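Local coordinates for protein hydrolase, isochorismatase family (Pseudomonas putida, PDB 4L07) that probably hydrolyses maleamate to maleate and ammonia, as a maleamate amidase of the isochorismatase family in N-heterocycle breakdown, at residues Ala144-Cys149 with Gly177-Ser182; Thr138-Gly143 with Lys163-Ala168. All blocks are in the same frame, centred on the assembly; numbering follows the deposited sequence.

Contact 1: residues Ala144-Cys149 with Gly177-Ser182. With SO4 (sulfate ion), chain C.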
loop_
_atom_site.group_PDB
_atom_site.type_symbol
_atom_site.label_atom_id
_atom_site.label_comp_id
_atom_site.label_asym_id
_atom_site.label_seq_id
_atom_site.Cartn_x
_atom_site.Cartn_y
_atom_site.Cartn_z
ATOM N N ALA A 144 -21.661 -4.249 4.966
ATOM C CA ALA A 144 -22.449 -3.487 4.002
ATOM C C ALA A 144 -21.552 -2.532 3.212
ATOM O O ALA A 144 -20.672 -1.908 3.796
ATOM C CB ALA A 144 -23.538 -2.706 4.725
ATOM N N THR A 145 -21.749 -2.408 1.897
ATOM C CA THR A 145 -22.727 -3.182 1.136
ATOM C C THR A 145 -21.999 -4.240 0.323
ATOM O O THR A 145 -20.811 -4.098 0.012
ATOM C CB THR A 145 -23.547 -2.302 0.169
ATOM O OG1 THR A 145 -22.670 -1.693 -0.797
ATOM C CG2 THR A 145 -24.292 -1.217 0.935
ATOM N N THR A 146 -22.715 -5.298 -0.032
ATOM C CA THR A 146 -22.125 -6.403 -0.792
ATOM C C THR A 146 -21.359 -5.928 -2.023
ATOM O O THR A 146 -20.207 -6.329 -2.237
ATOM C CB THR A 146 -23.201 -7.403 -1.224
ATOM O OG1 THR A 146 -24.084 -7.623 -0.119
ATOM C CG2 THR A 146 -22.570 -8.721 -1.640
ATOM N N SER A 147 -21.996 -5.066 -2.812
ATOM C CA SER A 147 -21.416 -4.609 -4.075
ATOM C C SER A 147 -20.347 -3.536 -3.912
ATOM O O SER A 147 -19.587 -3.287 -4.842
ATOM C CB SER A 147 -22.499 -4.131 -5.047
ATOM O OG SER A 147 -23.303 -3.096 -4.496
ATOM N N GLY A 148 -20.290 -2.905 -2.739
ATOM C CA GLY A 148 -19.363 -1.800 -2.501
ATOM C C GLY A 148 -18.208 -2.197 -1.607
ATOM O O GLY A 148 -17.270 -2.877 -2.043
ATOM N N CYS A 149 -18.288 -1.783 -0.343
ATOM C CA CYS A 149 -17.224 -2.017 0.634
ATOM C C CYS A 149 -16.895 -3.497 0.870
ATOM O O CYS A 149 -15.727 -3.852 1.033
ATOM C CB CYS A 149 -17.553 -1.317 1.948
ATOM N N GLY A 177 -29.870 -6.867 -7.350
ATOM C CA GLY A 177 -29.025 -6.995 -8.551
ATOM C C GLY A 177 -27.527 -6.914 -8.283
ATOM O O GLY A 177 -26.807 -7.884 -8.519
ATOM N N PRO A 178 -27.054 -5.761 -7.774
ATOM C CA PRO A 178 -25.634 -5.596 -7.446
ATOM C C PRO A 178 -25.149 -6.601 -6.392
ATOM O O PRO A 178 -23.996 -7.047 -6.448
ATOM C CB PRO A 178 -25.571 -4.166 -6.899
ATOM C CG PRO A 178 -26.710 -3.463 -7.555
ATOM C CD PRO A 178 -27.797 -4.495 -7.638
ATOM N N HIS A 179 -26.027 -6.953 -5.453
ATOM C CA HIS A 179 -25.731 -7.950 -4.419
ATOM C C HIS A 179 -25.397 -9.281 -5.053
ATOM O O HIS A 179 -24.328 -9.855 -4.800
ATOM C CB HIS A 179 -26.928 -8.044 -3.462
ATOM C CG HIS A 179 -26.850 -9.172 -2.458
ATOM N ND1 HIS A 179 -26.138 -9.083 -1.316
ATOM C CD2 HIS A 179 -27.465 -10.424 -2.444
ATOM C CE1 HIS A 179 -26.276 -10.223 -0.615
ATOM N NE2 HIS A 179 -27.093 -11.042 -1.306
ATOM N N GLU A 180 -26.292 -9.763 -5.916
ATOM C CA GLU A 180 -26.105 -11.041 -6.612
ATOM C C GLU A 180 -24.886 -11.039 -7.534
ATOM O O GLU A 180 -24.138 -12.018 -7.584
ATOM C CB GLU A 180 -27.364 -11.412 -7.407
ATOM C CG GLU A 180 -28.602 -11.674 -6.557
ATOM C CD GLU A 180 -28.481 -12.907 -5.677
ATOM O OE1 GLU A 180 -29.039 -12.892 -4.557
ATOM O OE2 GLU A 180 -27.830 -13.891 -6.099
ATOM N N ALA A 181 -24.688 -9.935 -8.252
ATOM C CA ALA A 181 -23.573 -9.809 -9.184
ATOM C C ALA A 181 -22.233 -9.917 -8.461
ATOM O O ALA A 181 -21.332 -10.605 -8.932
ATOM C CB ALA A 181 -23.659 -8.503 -9.957
ATOM N N SER A 182 -22.104 -9.253 -7.313
ATOM C CA SER A 182 -20.844 -9.318 -6.570
ATOM C C SER A 182 -20.593 -10.688 -5.949
ATOM O O SER A 182 -19.462 -11.163 -5.951
ATOM C CB SER A 182 -20.728 -8.200 -5.532
ATOM O OG SER A 182 -20.086 -7.073 -6.124
HETATM S S SO4 C . -20.883 1.102 -0.014
HETATM O O1 SO4 C . -22.260 1.492 0.388
HETATM O O2 SO4 C . -20.631 -0.309 0.301
HETATM O O3 SO4 C . -20.731 1.294 -1.473
HETATM O O4 SO4 C . -19.875 1.952 0.680
#
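Thr146 meets His179 at the edge of the imidazole, where OG1 lies in the ring plane, hydrogen-bonded to His179 ND1 at 2.8 Å. His179 CG stands anti to the backbone N (chi1 172°), which swings the ring across Thr146, so that its ND1 edge meets OG1, and Thr146 CG2 comes 3.6 Å from ND1. The ring also lies close to a bound glycerol. An alanine in place of His179 would probably take the ND1 partner from Thr146 OG1, leaving it to lean on its weak hydrogen bond to Ala172 O, and open a gap beside the threonine methyl.

The tight part is the buried face between the two helices. Ser147 OG sits 3.5 Å from Pro178 CB, while its hydroxyl is hydrogen-bonded to Asp173 OD2. One turn on, Ser182 OG packs 3.5 Å from Ser147 CA while hydrogen-bonding to Arg151, and Ser182 CB lies against Thr146 O. The looser, solvent side of helix 176-189 is marked by Gly177 and by Glu180, which points away; both are exposed. Elsewhere on this helix, Pro178 packs on Tyr7, and Ala181 on Ala181, of the second subunit.

On the other side of the 144-149 turn, sulfate O2 receives three hydrogen bonds: from Thr145 N, from Thr145 OG1 at 2.7 Å, and from Cys149 N with a nearly straight 174° angle at the hydrogen. Arg174 of the same chain and Lys189 of the second subunit also hydrogen-bond the ion. The peptide before Thr145 is cis, and Thr145 OG1 caps the helix through a weak bond from Gly148 N. A cis peptide before a helix whose first turn carries a cysteine, with backbone N-H groups converging on one oxygen, is consistent with the oxyanion hole beside the active-site cysteine of isochorismatase-family amidases.

Contact 2: residues Thr138-Gly143 with Lys163-Ala168; sequences TVVVTG and KVLVPA
Val139 and Val141 of strand 138-143 are hydrogen-bonded to strand 163-167 through the backbone. Val139 N gives to Lys163 O at 2.8 Å, Leu165 N to Val139 O at 2.9 Å, and Val141 N to Leu165 O at 2.9 Å. Three CA-H...O contacts accompany them, the shortest from Val140 CA to Leu165 O at 3.2 Å. The ladder stops at Pro167, which has no N-H to offer: its CD lies 3.4 Å from Val141 O, a buried carbonyl without a polar partner.

Both strands run the same way, their N-to-C directions 26° apart, and helix 146-159 connects them: this is a beta-alpha-beta crossover in the parallel sheet of the isochorismatase-type alpha/beta fold.

Apolar contacts fill both faces. Toward helix 146-159, Val139 CG2 touches Val164 CG2 at 3.8 Å, and Val141 CG2 reaches Val164 CG1 at 4.0 Å. Val164 spreads its methyls to one valine each because chi1 (-180°) sets CG1 opposite the backbone N and CG2 beside it, and Ala157 and Val158 pack on it. On the other face Thr138 CG2 rests 4.1 Å from Leu165 CD1, where Trp202 of helix 196-207 packs on both and Ile199 on Leu165.

Polar ends turn to partners beyond the pair. Thr138 OG1 bonds to Gly19 N, while Lys163 NZ bonds to Ser17 O and forms a salt bridge with Glu84 of the second subunit.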
loop_
_atom_site.group_PDB
_atom_site.type_symbol
_atom_site.label_atom_id
_atom_site.label_comp_id
_atom_site.label_asym_id
_atom_site.label_seq_id
_atom_site.Cartn_x
_atom_site.Cartn_y
_atom_site.Cartn_z
ATOM N N THR A 138 -6.989 -17.018 7.200
ATOM C CA THR A 138 -8.326 -17.106 6.616
ATOM C C THR A 138 -9.203 -16.019 7.219
ATOM O O THR A 138 -9.285 -15.888 8.446
ATOM C CB THR A 138 -8.968 -18.486 6.884
ATOM O OG1 THR A 138 -8.044 -19.521 6.536
ATOM C CG2 THR A 138 -10.253 -18.662 6.066
ATOM N N VAL A 139 -9.846 -15.231 6.359
ATOM C CA VAL A 139 -10.739 -14.172 6.825
ATOM C C VAL A 139 -12.181 -14.466 6.440
ATOM O O VAL A 139 -12.450 -15.014 5.362
ATOM C CB VAL A 139 -10.319 -12.755 6.352
ATOM C CG1 VAL A 139 -8.954 -12.381 6.930
ATOM C CG2 VAL A 139 -10.308 -12.642 4.829
ATOM N N VAL A 140 -13.098 -14.135 7.343
ATOM C CA VAL A 140 -14.523 -14.176 7.032
ATOM C C VAL A 140 -15.001 -12.731 6.919
ATOM O O VAL A 140 -14.847 -11.926 7.853
ATOM C CB VAL A 140 -15.362 -14.986 8.055
ATOM C CG1 VAL A 140 -14.633 -16.244 8.515
ATOM C CG2 VAL A 140 -15.762 -14.132 9.230
ATOM N N VAL A 141 -15.544 -12.394 5.756
ATOM C CA VAL A 141 -15.952 -11.025 5.486
ATOM C C VAL A 141 -17.473 -10.906 5.539
ATOM O O VAL A 141 -18.185 -11.693 4.921
ATOM C CB VAL A 141 -15.404 -10.513 4.134
ATOM C CG1 VAL A 141 -15.747 -9.041 3.937
ATOM C CG2 VAL A 141 -13.896 -10.702 4.056
ATOM N N THR A 142 -17.940 -9.915 6.294
ATOM C CA THR A 142 -19.358 -9.600 6.465
ATOM C C THR A 142 -19.519 -8.083 6.350
ATOM O O THR A 142 -18.530 -7.357 6.364
ATOM C CB THR A 142 -19.862 -10.027 7.865
ATOM O OG1 THR A 142 -19.234 -9.220 8.877
ATOM C CG2 THR A 142 -19.556 -11.497 8.145
ATOM N N GLY A 143 -20.751 -7.596 6.228
ATOM C CA GLY A 143 -20.979 -6.157 6.274
ATOM C C GLY A 143 -21.862 -5.543 5.204
ATOM O O GLY A 143 -22.707 -6.216 4.617
ATOM N N LYS A 163 -6.889 -16.264 2.606
ATOM C CA LYS A 163 -8.028 -17.003 2.069
ATOM C C LYS A 163 -9.302 -16.339 2.570
ATOM O O LYS A 163 -9.339 -15.829 3.698
ATOM C CB LYS A 163 -7.958 -18.463 2.500
ATOM C CG LYS A 163 -6.805 -19.213 1.844
ATOM C CD LYS A 163 -6.318 -20.364 2.702
ATOM C CE LYS A 163 -5.264 -21.185 1.969
ATOM N NZ LYS A 163 -5.877 -22.096 0.961
ATOM N N VAL A 164 -10.339 -16.340 1.736
ATOM C CA VAL A 164 -11.536 -15.557 2.020
ATOM C C VAL A 164 -12.820 -16.374 1.985
ATOM O O VAL A 164 -13.087 -17.102 1.017
ATOM C CB VAL A 164 -11.684 -14.367 1.043
ATOM C CG1 VAL A 164 -12.937 -13.558 1.351
ATOM C CG2 VAL A 164 -10.473 -13.458 1.123
ATOM N N LEU A 165 -13.612 -16.219 3.043
ATOM C CA LEU A 165 -14.956 -16.788 3.119
ATOM C C LEU A 165 -15.977 -15.669 3.298
ATOM O O LEU A 165 -15.769 -14.747 4.093
ATOM C CB LEU A 165 -15.049 -17.766 4.298
ATOM C CG LEU A 165 -13.980 -18.867 4.401
ATOM C CD1 LEU A 165 -14.162 -19.669 5.685
ATOM C CD2 LEU A 165 -14.020 -19.797 3.191
ATOM N N VAL A 166 -17.081 -15.747 2.561
ATOM C CA VAL A 166 -18.125 -14.738 2.656
ATOM C C VAL A 166 -19.501 -15.368 2.916
ATOM O O VAL A 166 -20.083 -15.976 2.017
ATOM C CB VAL A 166 -18.133 -13.795 1.420
ATOM C CG1 VAL A 166 -18.183 -14.581 0.127
ATOM C CG2 VAL A 166 -19.280 -12.796 1.485
ATOM N N PRO A 167 -20.007 -15.240 4.156
ATOM C CA PRO A 167 -21.375 -15.689 4.432
ATOM C C PRO A 167 -22.383 -14.710 3.843
ATOM O O PRO A 167 -22.512 -13.581 4.318
ATOM C CB PRO A 167 -21.445 -15.708 5.965
ATOM C CG PRO A 167 -20.370 -14.780 6.423
ATOM C CD PRO A 167 -19.291 -14.837 5.380
ATOM N N ALA A 168 -23.083 -15.155 2.802
ATOM C CA ALA A 168 -24.000 -14.309 2.038
ATOM C C ALA A 168 -25.093 -13.695 2.909
ATOM O O ALA A 168 -25.507 -12.554 2.688
ATOM C CB ALA A 168 -24.613 -15.103 0.889
#

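In the fold
The two contacts have centres 14 Å apart and share the beta-alpha-beta unit of strand 138-144, helix 146-159 and strand 163-172: contact 2 pairs its strands, and contact 1 uses the start of its helix. Along the chain their segments alternate: 138-143, the turn 144-149, segment 163-168 on strand 163-172, then 177-182 on helix 176-189. Contact 2 lies within the sheet, whereas contact 1 joins two helices packed side by side. They touch directly where His179 CE1 packs 4.1 Å from Ala168 O. Strand 138-144 leads directly into the sulfate-binding turn, a placement consistent with parallel alpha/beta enzymes, whose active sites lie at the C-terminal ends of the strands.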